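Local coordinates for protein putative transcription regulator (Lactobacillus plantarum WCFS1, PDB 3COL) that probably binds DNA as a dimeric transcription regulator of the TetR family, through a helix-turn-helix domain near its N-terminus, at residues Ala18-Ile23 against Asp59-Arg64; Asp98-Asn103 against Thr165-Ile170. All blocks are in the same frame, centred on the assembly; numbering follows the deposited sequence.

Contact 1: Ala18-Ile23 against Asp59-Arg64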
loop_
_atom_site.group_PDB
_atom_site.type_symbol
_atom_site.label_atom_id
_atom_site.label_comp_id
_atom_site.label_asym_id
_atom_site.label_seq_id
_atom_site.Cartn_x
_atom_site.Cartn_y
_atom_site.Cartn_z
ATOM N N ALA A 18 1.962 -9.295 -20.935
ATOM C CA ALA A 18 0.716 -10.066 -20.715
ATOM C C ALA A 18 0.479 -10.463 -19.229
ATOM O O ALA A 18 -0.611 -10.283 -18.703
ATOM C CB ALA A 18 0.724 -11.290 -21.579
ATOM N N VAL A 19 1.509 -10.999 -18.564
ATOM C CA VAL A 19 1.455 -11.310 -17.119
ATOM C C VAL A 19 1.094 -10.059 -16.324
ATOM O O VAL A 19 0.266 -10.123 -15.424
ATOM C CB VAL A 19 2.814 -11.903 -16.596
ATOM C CG1 VAL A 19 2.820 -12.115 -15.056
ATOM C CG2 VAL A 19 3.139 -13.231 -17.315
ATOM N N ALA A 20 1.723 -8.923 -16.645
ATOM C CA ALA A 20 1.532 -7.710 -15.885
ATOM C C ALA A 20 0.080 -7.209 -16.002
ATOM O O ALA A 20 -0.512 -6.761 -15.005
ATOM C CB ALA A 20 2.548 -6.649 -16.310
ATOM N N ALA A 21 -0.492 -7.308 -17.208
ATOM C CA ALA A 21 -1.906 -6.972 -17.443
ATOM C C ALA A 21 -2.871 -7.833 -16.647
ATOM O O ALA A 21 -3.827 -7.338 -16.080
ATOM C CB ALA A 21 -2.248 -7.043 -18.958
ATOM N N ILE A 22 -2.638 -9.137 -16.644
ATOM C CA ILE A 22 -3.451 -10.077 -15.854
ATOM C C ILE A 22 -3.378 -9.755 -14.350
ATOM O O ILE A 22 -4.407 -9.688 -13.652
ATOM C CB ILE A 22 -3.012 -11.560 -16.112
ATOM C CG1 ILE A 22 -3.311 -11.967 -17.561
ATOM C CG2 ILE A 22 -3.706 -12.513 -15.116
ATOM C CD1 ILE A 22 -2.579 -13.265 -18.001
ATOM N N ILE A 23 -2.163 -9.546 -13.855
ATOM C CA ILE A 23 -1.983 -9.114 -12.467
ATOM C C ILE A 23 -2.839 -7.877 -12.148
ATOM O O ILE A 23 -3.512 -7.838 -11.121
ATOM C CB ILE A 23 -0.469 -8.894 -12.118
ATOM C CG1 ILE A 23 0.282 -10.247 -12.191
ATOM C CG2 ILE A 23 -0.292 -8.218 -10.727
ATOM C CD1 ILE A 23 1.795 -10.167 -11.938
ATOM N N ASP A 59 7.417 -14.273 -11.077
ATOM C CA ASP A 59 8.712 -13.892 -10.559
ATOM C C ASP A 59 9.431 -13.003 -11.565
ATOM O O ASP A 59 10.135 -12.089 -11.175
ATOM C CB ASP A 59 9.592 -15.112 -10.251
ATOM C CG ASP A 59 9.119 -15.899 -9.026
ATOM O OD1 ASP A 59 8.175 -15.438 -8.339
ATOM O OD2 ASP A 59 9.684 -16.993 -8.773
ATOM N N SER A 60 9.258 -13.308 -12.861
ATOM C CA SER A 60 9.894 -12.545 -13.949
ATOM C C SER A 60 9.393 -11.099 -13.987
ATOM O O SER A 60 10.183 -10.148 -14.078
ATOM C CB SER A 60 9.687 -13.237 -15.294
ATOM O OG SER A 60 10.252 -12.468 -16.352
ATOM N N VAL A 61 8.083 -10.931 -13.890
ATOM C CA VAL A 61 7.499 -9.598 -13.812
ATOM C C VAL A 61 7.883 -8.871 -12.509
ATOM O O VAL A 61 8.158 -7.659 -12.522
ATOM C CB VAL A 61 5.960 -9.625 -14.016
ATOM C CG1 VAL A 61 5.359 -8.240 -13.761
ATOM C CG2 VAL A 61 5.632 -10.152 -15.446
ATOM N N TYR A 62 7.888 -9.589 -11.395
ATOM C CA TYR A 62 8.396 -8.993 -10.134
ATOM C C TYR A 62 9.808 -8.393 -10.316
ATOM O O TYR A 62 10.021 -7.210 -10.004
ATOM C CB TYR A 62 8.363 -9.978 -8.966
ATOM C CG TYR A 62 8.660 -9.298 -7.613
ATOM C CD1 TYR A 62 7.730 -8.464 -7.020
ATOM C CD2 TYR A 62 9.890 -9.482 -6.970
ATOM C CE1 TYR A 62 7.994 -7.835 -5.821
ATOM C CE2 TYR A 62 10.172 -8.854 -5.771
ATOM C CZ TYR A 62 9.218 -8.033 -5.205
ATOM O OH TYR A 62 9.490 -7.405 -4.006
ATOM N N ALA A 63 10.749 -9.190 -10.847
ATOM C CA ALA A 63 12.127 -8.750 -10.992
ATOM C C ALA A 63 12.260 -7.610 -12.018
ATOM O O ALA A 63 13.049 -6.704 -11.813
ATOM C CB ALA A 63 13.052 -9.927 -11.351
ATOM N N ARG A 64 11.490 -7.665 -13.111
ATOM C CA ARG A 64 11.429 -6.574 -14.077
ATOM C C ARG A 64 11.015 -5.243 -13.451
ATOM O O ARG A 64 11.715 -4.227 -13.627
ATOM C CB ARG A 64 10.458 -6.888 -15.218
ATOM C CG ARG A 64 10.549 -5.902 -16.399
ATOM C CD ARG A 64 9.514 -6.184 -17.463
ATOM N NE ARG A 64 8.158 -5.843 -17.041
ATOM C CZ ARG A 64 7.115 -5.834 -17.875
ATOM N NH1 ARG A 64 7.291 -6.145 -19.164
ATOM N NH2 ARG A 64 5.900 -5.512 -17.423
#

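Contact 2: Asp98-Asn103 against Thr165-Ile170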
loop_
_atom_site.group_PDB
_atom_site.type_symbol
_atom_site.label_atom_id
_atom_site.label_comp_id
_atom_site.label_asym_id
_atom_site.label_seq_id
_atom_site.Cartn_x
_atom_site.Cartn_y
_atom_site.Cartn_z
ATOM N N ASP A 98 10.390 9.844 -9.310
ATOM C CA ASP A 98 10.436 9.986 -10.782
ATOM C C ASP A 98 10.056 8.676 -11.450
ATOM O O ASP A 98 9.257 8.673 -12.409
ATOM C CB ASP A 98 11.834 10.375 -11.271
ATOM C CG ASP A 98 12.246 11.793 -10.861
ATOM O OD1 ASP A 98 11.375 12.637 -10.551
ATOM O OD2 ASP A 98 13.468 12.058 -10.898
ATOM N N TYR A 99 10.664 7.585 -10.968
ATOM C CA TYR A 99 10.385 6.238 -11.488
ATOM C C TYR A 99 8.897 5.913 -11.483
ATOM O O TYR A 99 8.349 5.467 -12.484
ATOM C CB TYR A 99 11.137 5.125 -10.739
ATOM C CG TYR A 99 10.648 3.786 -11.234
ATOM C CD1 TYR A 99 11.014 3.322 -12.509
ATOM C CD2 TYR A 99 9.748 3.024 -10.490
ATOM C CE1 TYR A 99 10.538 2.134 -12.986
ATOM C CE2 TYR A 99 9.260 1.828 -10.974
ATOM C CZ TYR A 99 9.661 1.392 -12.216
ATOM O OH TYR A 99 9.182 0.199 -12.721
ATOM N N SER A 100 8.253 6.127 -10.337
ATOM C CA SER A 100 6.853 5.818 -10.200
ATOM C C SER A 100 5.950 6.639 -11.134
ATOM O O SER A 100 5.036 6.094 -11.738
ATOM C CB SER A 100 6.413 5.947 -8.730
ATOM O OG SER A 100 5.045 5.542 -8.567
ATOM N N LEU A 101 6.160 7.947 -11.235
ATOM C CA LEU A 101 5.308 8.762 -12.098
ATOM C C LEU A 101 5.454 8.411 -13.562
ATOM O O LEU A 101 4.511 8.595 -14.345
ATOM C CB LEU A 101 5.602 10.256 -11.908
ATOM C CG LEU A 101 5.324 10.836 -10.528
ATOM C CD1 LEU A 101 5.781 12.279 -10.428
ATOM C CD2 LEU A 101 3.835 10.778 -10.293
ATOM N N ALA A 102 6.637 7.922 -13.922
ATOM C CA ALA A 102 6.973 7.580 -15.321
ATOM C C ALA A 102 6.481 6.179 -15.672
ATOM O O ALA A 102 6.314 5.874 -16.847
ATOM C CB ALA A 102 8.475 7.686 -15.546
ATOM N N ASN A 103 6.278 5.354 -14.623
ATOM C CA ASN A 103 5.743 3.974 -14.654
ATOM C C ASN A 103 4.578 3.792 -13.665
ATOM O O ASN A 103 4.700 3.107 -12.665
ATOM C CB ASN A 103 6.844 2.966 -14.313
ATOM C CG ASN A 103 8.074 3.147 -15.187
ATOM O OD1 ASN A 103 8.214 2.505 -16.243
ATOM N ND2 ASN A 103 8.951 4.059 -14.783
ATOM N N THR A 165 0.421 6.258 -3.632
ATOM C CA THR A 165 -0.857 6.973 -3.529
ATOM C C THR A 165 -0.882 8.200 -4.449
ATOM O O THR A 165 -1.848 8.433 -5.173
ATOM C CB THR A 165 -1.168 7.387 -2.076
ATOM O OG1 THR A 165 -1.159 6.228 -1.220
ATOM C CG2 THR A 165 -2.546 8.034 -1.962
ATOM N N HIS A 166 0.193 8.966 -4.422
ATOM C CA HIS A 166 0.328 10.163 -5.249
ATOM C C HIS A 166 0.238 9.768 -6.737
ATOM O O HIS A 166 -0.439 10.417 -7.515
ATOM C CB HIS A 166 1.667 10.848 -4.886
ATOM C CG HIS A 166 1.952 12.111 -5.652
ATOM N ND1 HIS A 166 1.059 13.163 -5.729
ATOM C CD2 HIS A 166 3.054 12.506 -6.333
ATOM C CE1 HIS A 166 1.593 14.143 -6.442
ATOM N NE2 HIS A 166 2.800 13.769 -6.822
ATOM N N THR A 167 0.904 8.669 -7.109
ATOM C CA THR A 167 0.890 8.179 -8.495
ATOM C C THR A 167 -0.503 7.755 -8.969
ATOM O O THR A 167 -0.931 8.151 -10.034
ATOM C CB THR A 167 1.847 7.000 -8.657
ATOM O OG1 THR A 167 3.164 7.441 -8.259
ATOM C CG2 THR A 167 1.859 6.506 -10.134
ATOM N N THR A 168 -1.208 6.967 -8.158
ATOM C CA THR A 168 -2.540 6.521 -8.527
ATOM C C THR A 168 -3.533 7.691 -8.471
ATOM O O THR A 168 -4.461 7.740 -9.267
ATOM C CB THR A 168 -3.010 5.310 -7.651
ATOM O OG1 THR A 168 -3.066 5.714 -6.297
ATOM C CG2 THR A 168 -2.037 4.147 -7.719
ATOM N N ASN A 169 -3.324 8.650 -7.566
ATOM C CA ASN A 169 -4.161 9.868 -7.570
ATOM C C ASN A 169 -4.081 10.564 -8.929
ATOM O O ASN A 169 -5.100 11.039 -9.476
ATOM C CB ASN A 169 -3.725 10.875 -6.487
ATOM C CG ASN A 169 -4.223 10.539 -5.083
ATOM O OD1 ASN A 169 -5.132 9.745 -4.892
ATOM N ND2 ASN A 169 -3.591 11.171 -4.068
ATOM N N ILE A 170 -2.869 10.624 -9.485
ATOM C CA ILE A 170 -2.680 11.250 -10.802
ATOM C C ILE A 170 -3.349 10.419 -11.917
ATOM O O ILE A 170 -3.979 10.985 -12.809
ATOM C CB ILE A 170 -1.174 11.592 -11.072
ATOM C CG1 ILE A 170 -0.721 12.750 -10.148
ATOM C CG2 ILE A 170 -0.898 11.962 -12.581
ATOM C CD1 ILE A 170 0.784 12.794 -9.915
#

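Contact 1: Ala18-Ile23 against Asp59-Arg64
Val61 meets Val19, Ala20 and Ile23 across the crossing of helix 11-26 with helix 54-67, the first helix of the TetR-type DNA-binding domain and the helix that leads from it toward the rest of the chain. The local axes stand at 93° and approach to 9.8 Å, so the touching area is compact, and Ala20 and Val61 are the backbone positions nearest each other. Apolar contacts dominate. The two methyls of Val61 divide the work: CG2 presses on Val19, 3.5 Å from its CG1, closer than carbons usually pack, while CG1 lies 4.1 Å from Ala20 CB and 4.4 Å from Ile23 CD1. With Val61 CG1 anti to the backbone N (chi1 173°), CG2 falls beside that nitrogen and reaches Val19 as the two valines slide past each other in opposite directions. Val36 and Ile109 extend this apolar cluster from helices 33-40 and 106-117.

Arg64 brings the polar group that touches 18-23. Its chain, bent at chi3 (71°), brings the guanidinium up to Ala20 at an oblique angle, NH2 3.7 Å from Ala20 CB, while NH1 forms a salt bridge with Asp17, one turn earlier on helix 11-26. No hydrogen bond joins 18-23 to 59-64, which suggests that these segments are held mainly by apolar packing, with polar links from Arg64 to Asp17 and Ser60 to Gln16 just beside it.

Contact 2: Asp98-Asn103 against Thr165-Ile170
Ser100, Leu101, Thr167 and Ile170 meet where helices 85-102 and 152-171 run the same way, their local axes 26° apart in direction and 9.5 Å apart at closest approach. This is helix-to-helix packing within the all-helical C-terminal domain expected of a TetR-family regulator. The backbones come closest at Leu101 and Thr167, with CA atoms 5.7 Å apart. Ser100 OG and Thr167 OG1 are hydrogen-bonded at 2.7 Å; Thr167 OG1 also bonds to Ile163 O on its own helix. With its oxygen anti to the backbone N (chi1 -176°), Ser100 reaches across to that hydroxyl, while Thr167 CG2 rests 3.6 Å from Ser100 O. A valine in place of Thr167 would probably leave Ser100 OG without this hydroxyl partner. Beside the polar pair, Leu101 CD2 packs 3.7 Å from Ile170 CD1, the two side chains crossing at about a right angle. Ile170 CD1 also lies over one face of the His166 ring, offset toward the rim, and Leu101 CD2 approaches that ring obliquely; His166 ND1 is hydrogen-bonded to Tyr175. At the end of helix 85-102, Asn103 ND2 bonds back to Tyr99 O at 2.8 Å, nearly straight at 173°.

How the contacts relate
Both contacts are buried helix pairs, but they share no helix: contact 1 lies in the probable DNA-binding domain, contact 2 in the helical body beyond it. Their centres are 18 Å apart and their nearest atoms about 5 Å, without touching. Helix 106-117 borders both, meeting Ile23 and Val61 in contact 1 and Ser100 in contact 2. Geometry and chemistry differ together: the near-perpendicular crossing is sealed by aliphatic groups, whereas the shallower one combines a hydroxyl pair with an aliphatic patch. Contact 2 also adjoins the dimer partner, where Leu154 of the second subunit packs on His166; no second chain touches contact 1.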